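Local coordinates for protein MdcA (Pseudomonas aeruginosa, PDB 5VIT) that serves as the alpha subunit of malonate decarboxylase and probably transfers the acyl carrier protein from its acetyl thioester to malonate, at residues G57-Q62 / E223-R228; L291-T296 / F312-G317. All blocks are in the same frame, centred on the assembly; numbering follows the deposited sequence.

Interaction 1 of 2, residues G57-Q62 / E223-R228; sequences GNNQKQ and EPLFTR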
loop_
_atom_site.group_PDB
_atom_site.type_symbol
_atom_site.label_atom_id
_atom_site.label_comp_id
_atom_site.label_asym_id
_atom_site.label_seq_id
_atom_site.Cartn_x
_atom_site.Cartn_y
_atom_site.Cartn_z
ATOM N N GLY A 57 -28.470 -25.492 18.453
ATOM C CA GLY A 57 -27.293 -25.442 17.649
ATOM C C GLY A 57 -26.776 -24.064 18.032
ATOM O O GLY A 57 -27.204 -23.021 17.499
ATOM N N ASN A 58 -25.902 -24.062 19.027
ATOM C CA ASN A 58 -25.034 -22.929 19.270
ATOM C C ASN A 58 -23.823 -23.142 18.363
ATOM O O ASN A 58 -23.763 -24.146 17.663
ATOM C CB ASN A 58 -24.681 -22.830 20.755
ATOM C CG ASN A 58 -25.914 -22.571 21.607
ATOM O OD1 ASN A 58 -26.980 -22.284 21.065
ATOM N ND2 ASN A 58 -25.784 -22.662 22.927
ATOM N N ASN A 59 -22.895 -22.198 18.325
ATOM C CA ASN A 59 -21.702 -22.388 17.518
ATOM C C ASN A 59 -20.935 -23.644 17.925
ATOM O O ASN A 59 -20.422 -24.369 17.070
ATOM C CB ASN A 59 -20.775 -21.178 17.611
ATOM C CG ASN A 59 -21.183 -20.059 16.688
ATOM O OD1 ASN A 59 -22.021 -20.232 15.791
ATOM N ND2 ASN A 59 -20.571 -18.897 16.885
ATOM N N GLN A 60 -20.871 -23.911 19.225
ATOM C CA GLN A 60 -20.089 -25.038 19.715
ATOM C C GLN A 60 -20.969 -26.083 20.415
ATOM O O GLN A 60 -21.060 -27.231 19.974
ATOM C CB GLN A 60 -18.981 -24.517 20.633
ATOM C CG GLN A 60 -17.992 -23.589 19.905
ATOM C CD GLN A 60 -17.901 -22.156 20.482
ATOM O OE1 GLN A 60 -18.829 -21.654 21.134
ATOM N NE2 GLN A 60 -16.765 -21.495 20.229
ATOM N N LYS A 61 -21.634 -25.671 21.488
ATOM C CA LYS A 61 -22.547 -26.527 22.236
ATOM C C LYS A 61 -23.749 -27.016 21.398
ATOM O O LYS A 61 -24.482 -26.208 20.823
ATOM C CB LYS A 61 -23.045 -25.756 23.467
ATOM C CG LYS A 61 -23.586 -26.613 24.593
ATOM C CD LYS A 61 -24.976 -26.198 25.041
ATOM C CE LYS A 61 -25.038 -24.766 25.564
ATOM N NZ LYS A 61 -24.947 -24.666 27.027
ATOM N N GLN A 62 -23.960 -28.332 21.326
ATOM C CA GLN A 62 -25.166 -28.874 20.688
ATOM C C GLN A 62 -26.001 -29.639 21.715
ATOM O O GLN A 62 -25.466 -30.482 22.450
ATOM C CB GLN A 62 -24.830 -29.812 19.515
ATOM C CG GLN A 62 -23.792 -29.288 18.546
ATOM C CD GLN A 62 -24.226 -28.003 17.869
ATOM O OE1 GLN A 62 -25.333 -27.917 17.326
ATOM N NE2 GLN A 62 -23.358 -26.988 17.911
ATOM N N GLU A 223 -18.700 -28.819 19.218
ATOM C CA GLU A 223 -17.940 -28.561 18.009
ATOM C C GLU A 223 -16.821 -27.546 18.275
ATOM O O GLU A 223 -17.075 -26.455 18.785
ATOM C CB GLU A 223 -18.867 -28.052 16.905
ATOM C CG GLU A 223 -18.154 -27.756 15.603
ATOM C CD GLU A 223 -17.735 -29.025 14.888
ATOM O OE1 GLU A 223 -18.345 -30.091 15.131
ATOM O OE2 GLU A 223 -16.794 -28.958 14.086
ATOM N N PRO A 224 -15.574 -27.896 17.934
ATOM C CA PRO A 224 -14.481 -26.915 18.088
ATOM C C PRO A 224 -14.421 -25.950 16.901
ATOM O O PRO A 224 -13.470 -25.972 16.130
ATOM C CB PRO A 224 -13.227 -27.795 18.153
ATOM C CG PRO A 224 -13.593 -29.014 17.344
ATOM C CD PRO A 224 -15.087 -29.230 17.544
ATOM N N LEU A 225 -15.424 -25.089 16.782
ATOM C CA LEU A 225 -15.679 -24.363 15.539
ATOM C C LEU A 225 -14.543 -23.427 15.104
ATOM O O LEU A 225 -14.229 -23.333 13.903
ATOM C CB LEU A 225 -16.981 -23.565 15.666
ATOM C CG LEU A 225 -17.503 -22.961 14.362
ATOM C CD1 LEU A 225 -17.900 -24.076 13.361
ATOM C CD2 LEU A 225 -18.661 -21.997 14.648
ATOM N N PHE A 226 -13.922 -22.760 16.073
ATOM C CA PHE A 226 -12.938 -21.723 15.782
ATOM C C PHE A 226 -11.499 -22.197 15.894
ATOM O O PHE A 226 -10.571 -21.438 15.573
ATOM C CB PHE A 226 -13.150 -20.523 16.710
ATOM C CG PHE A 226 -14.406 -19.758 16.428
ATOM C CD1 PHE A 226 -14.355 -18.556 15.763
ATOM C CD2 PHE A 226 -15.646 -20.256 16.830
ATOM C CE1 PHE A 226 -15.510 -17.836 15.504
ATOM C CE2 PHE A 226 -16.815 -19.557 16.572
ATOM C CZ PHE A 226 -16.752 -18.342 15.910
ATOM N N THR A 227 -11.307 -23.437 16.338
ATOM C CA THR A 227 -9.962 -24.017 16.408
ATOM C C THR A 227 -9.360 -24.195 15.008
ATOM O O THR A 227 -9.963 -24.800 14.117
ATOM C CB THR A 227 -9.954 -25.392 17.157
ATOM O OG1 THR A 227 -10.373 -25.195 18.511
ATOM C CG2 THR A 227 -8.539 -25.989 17.190
ATOM N N ARG A 228 -8.164 -23.652 14.824
ATOM C CA ARG A 228 -7.487 -23.748 13.548
ATOM C C ARG A 228 -6.136 -24.441 13.739
ATOM O O ARG A 228 -5.373 -24.111 14.641
ATOM C CB ARG A 228 -7.325 -22.349 12.913
ATOM C CG ARG A 228 -8.622 -21.766 12.262
ATOM C CD ARG A 228 -9.174 -22.709 11.202
ATOM N NE ARG A 228 -10.460 -22.330 10.599
ATOM C CZ ARG A 228 -11.644 -22.696 11.088
ATOM N NH1 ARG A 228 -11.713 -23.382 12.218
ATOM N NH2 ARG A 228 -12.767 -22.352 10.481
#
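Q60 and E223 join two loops that follow strands 52-55 and 212-215 of the same parallel sheet. The second loop makes an inverse gamma turn centred on P224, overlapped by a type I beta turn from P224 to T227. One backbone hydrogen bond links the segments: E223 N donates to Q60 O at 2.9 Å, nearly straight at 173°. The same oxygen also accepts from Q62 NE2 at 3.1 Å. The two donors reach it from opposite faces of the carbonyl plane. Q62 NE2 also bonds N58 O, so this side chain ties its own loop together from within.

Amide-to-ring contacts form the second group. N59 ND2 lies at the edge of the F226 ring, 3.8 Å from CE2. Q60 NE2 approaches CD2 of that ring at 3.8 Å, with its amide plane turned 53° from the ring. With CG anti to its carbonyl carbon (chi1 -62°), Q60 CG sits 3.2 Å from E223 O; the bend at chi2 directs the amide toward the F226 ring. At the end of this chain, OE1 bonds R341, and NE2 is held by acceptors in segments 291-296 and 312-317.

Aliphatic carbons make the remaining contacts. L225 turns its CD2 branch onto N59, while E223 CB rests against the N59 and Q60 carbonyl oxygens. The E223 carboxylate leads away from 57-62 and forms a salt bridge with R550.

A bound malonate ion, probably from the crystallisation liquor, accepts a hydrogen bond from N59 ND2. The ion may mark a pocket for a small dicarboxylate such as the substrate. L225 CD2 meets N59 CB at 3.7 Å, and N59 CG at 3.8 Å.

Interaction 2 of 2, residues L291-T296 / F312-G317; sequences LNPHPT and FGTELG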
loop_
_atom_site.group_PDB
_atom_site.type_symbol
_atom_site.label_atom_id
_atom_site.label_comp_id
_atom_site.label_asym_id
_atom_site.label_seq_id
_atom_site.Cartn_x
_atom_site.Cartn_y
_atom_site.Cartn_z
ATOM N N LEU A 291 -13.372 -12.676 22.095
ATOM C CA LEU A 291 -12.917 -13.784 21.288
ATOM C C LEU A 291 -13.251 -15.102 21.945
ATOM O O LEU A 291 -13.191 -15.234 23.185
ATOM C CB LEU A 291 -11.397 -13.699 21.071
ATOM C CG LEU A 291 -10.828 -14.406 19.833
ATOM C CD1 LEU A 291 -11.195 -13.636 18.591
ATOM C CD2 LEU A 291 -9.324 -14.521 19.931
ATOM N N ASN A 292 -13.577 -16.096 21.133
ATOM C CA ASN A 292 -13.548 -17.472 21.639
ATOM C C ASN A 292 -12.135 -17.810 22.095
ATOM O O ASN A 292 -11.177 -17.148 21.686
ATOM C CB ASN A 292 -14.030 -18.444 20.576
ATOM C CG ASN A 292 -15.513 -18.337 20.348
ATOM O OD1 ASN A 292 -16.311 -18.675 21.229
ATOM N ND2 ASN A 292 -15.898 -17.862 19.170
ATOM N N PRO A 293 -11.984 -18.807 22.976
ATOM C CA PRO A 293 -10.597 -18.971 23.419
ATOM C C PRO A 293 -9.806 -19.783 22.393
ATOM O O PRO A 293 -9.619 -20.994 22.586
ATOM C CB PRO A 293 -10.735 -19.714 24.756
ATOM C CG PRO A 293 -12.019 -20.516 24.606
ATOM C CD PRO A 293 -12.923 -19.715 23.677
ATOM N N HIS A 294 -9.394 -19.118 21.306
ATOM C CA HIS A 294 -8.667 -19.761 20.213
ATOM C C HIS A 294 -7.418 -20.423 20.757
ATOM O O HIS A 294 -6.599 -19.747 21.384
ATOM C CB HIS A 294 -8.231 -18.760 19.133
ATOM C CG HIS A 294 -9.352 -18.078 18.391
ATOM N ND1 HIS A 294 -9.119 -17.109 17.461
ATOM C CD2 HIS A 294 -10.697 -18.238 18.484
ATOM C CE1 HIS A 294 -10.289 -16.688 16.972
ATOM N NE2 HIS A 294 -11.242 -17.356 17.563
ATOM N N PRO A 295 -7.238 -21.726 20.493
ATOM C CA PRO A 295 -5.932 -22.297 20.850
ATOM C C PRO A 295 -4.768 -21.510 20.199
ATOM O O PRO A 295 -3.677 -21.421 20.766
ATOM C CB PRO A 295 -6.030 -23.740 20.330
ATOM C CG PRO A 295 -7.504 -24.064 20.471
ATOM C CD PRO A 295 -8.191 -22.764 20.049
ATOM N N THR A 296 -5.026 -20.880 19.059
ATOM C CA THR A 296 -3.977 -20.146 18.353
ATOM C C THR A 296 -3.577 -18.842 19.059
ATOM O O THR A 296 -2.585 -18.206 18.693
ATOM C CB THR A 296 -4.417 -19.855 16.906
ATOM O OG1 THR A 296 -5.745 -19.298 16.909
ATOM C CG2 THR A 296 -4.447 -21.155 16.121
ATOM N N PHE A 312 -17.260 -15.646 23.676
ATOM C CA PHE A 312 -18.613 -15.944 23.202
ATOM C C PHE A 312 -19.020 -17.325 23.686
ATOM O O PHE A 312 -20.162 -17.557 24.113
ATOM C CB PHE A 312 -18.696 -15.898 21.668
ATOM C CG PHE A 312 -18.163 -14.630 21.064
ATOM C CD1 PHE A 312 -19.004 -13.531 20.864
ATOM C CD2 PHE A 312 -16.826 -14.535 20.680
ATOM C CE1 PHE A 312 -18.526 -12.367 20.303
ATOM C CE2 PHE A 312 -16.331 -13.363 20.115
ATOM C CZ PHE A 312 -17.178 -12.281 19.929
ATOM N N GLY A 313 -18.075 -18.252 23.570
ATOM C CA GLY A 313 -18.277 -19.629 23.952
ATOM C C GLY A 313 -16.939 -20.236 24.313
ATOM O O GLY A 313 -16.036 -19.527 24.783
ATOM N N THR A 314 -16.798 -21.539 24.079
ATOM C CA THR A 314 -15.542 -22.198 24.373
ATOM C C THR A 314 -15.106 -23.117 23.255
ATOM O O THR A 314 -15.920 -23.625 22.478
ATOM C CB THR A 314 -15.595 -23.031 25.669
ATOM O OG1 THR A 314 -14.274 -23.473 25.995
ATOM C CG2 THR A 314 -16.503 -24.237 25.498
ATOM N N GLU A 315 -13.799 -23.323 23.199
ATOM C CA GLU A 315 -13.196 -24.211 22.229
ATOM C C GLU A 315 -12.745 -25.475 22.946
ATOM O O GLU A 315 -11.887 -25.420 23.832
ATOM C CB GLU A 315 -12.032 -23.506 21.526
ATOM C CG GLU A 315 -12.502 -22.540 20.466
ATOM C CD GLU A 315 -13.293 -23.250 19.384
ATOM O OE1 GLU A 315 -12.808 -24.293 18.897
ATOM O OE2 GLU A 315 -14.400 -22.792 19.027
ATOM N N LEU A 316 -13.338 -26.601 22.558
ATOM C CA LEU A 316 -13.117 -27.874 23.230
ATOM C C LEU A 316 -11.646 -28.151 23.465
ATOM O O LEU A 316 -10.842 -28.142 22.529
ATOM C CB LEU A 316 -13.732 -29.022 22.432
ATOM C CG LEU A 316 -13.688 -30.401 23.089
ATOM C CD1 LEU A 316 -14.350 -30.341 24.454
ATOM C CD2 LEU A 316 -14.369 -31.445 22.200
ATOM N N GLY A 317 -11.314 -28.377 24.737
ATOM C CA GLY A 317 -9.965 -28.692 25.146
ATOM C C GLY A 317 -9.227 -27.527 25.759
ATOM O O GLY A 317 -8.142 -27.693 26.319
#
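N292 puts CG anti to its carbonyl carbon, beside its backbone N (chi1 -72°), and this carries the amide to the start of segment 312-317. F312 has the same kind of first torsion, which sets its ring against the backbone of L291 and N292. The loops follow neighbouring parallel strands, 288-290 and 308-310, of a beta-alpha-beta crossover through helix 298-302. They run side by side in nearly the same direction.

N292 OD1 accepts a weak hydrogen bond from G313 N at 3.0 Å, bent to 125°. The other amide atom, ND2, lies 3.8 Å from F312 CD2, with the amide and ring planes 49° apart. Outside the two segments, OD1 has a stronger partner in Q60 NE2, and ND2 bonds a malonate ion, probably from the crystallisation liquor. The F312 ring turns an edge to N292 N, 3.6 Å from CD2.

P293 is the centre of an inverse gamma turn, closed by H294 N to N292 O at 2.7 Å. Its ring packs along the backbone of G313, T314 and E315. CG is 3.6 Å from E315 N.

E315 starts toward segment 291-296, and its chain bends at chi2. Its carboxylate OE1 bonds T227 OG1, while OE2 accepts from Q60 NE2 and F226 N. These bonds satisfy the buried carboxylate. At its root, E315 CB rests 3.6 Å from P293 O.

Along the chain the two contacts come in series. Interaction 1 joins the loop after strand 52-55 to the loop before helix 235-250, enclosing much of the first, parallel sheet. Interaction 2 comes later and closes a short loop of 15 residues, holding helix 298-302 and strand 308-310 of the second, mixed sheet. Neither nests in the other nor crosses it. They meet in space, with centres about 9 Å apart. Side chains of 57-62 and 223-228 bond to those of 291-296 and 312-317, so loops from the two sheets are tied together. A malonate oxygen, probably the same one, bonds N59 and N292, consistent with an ion at the junction.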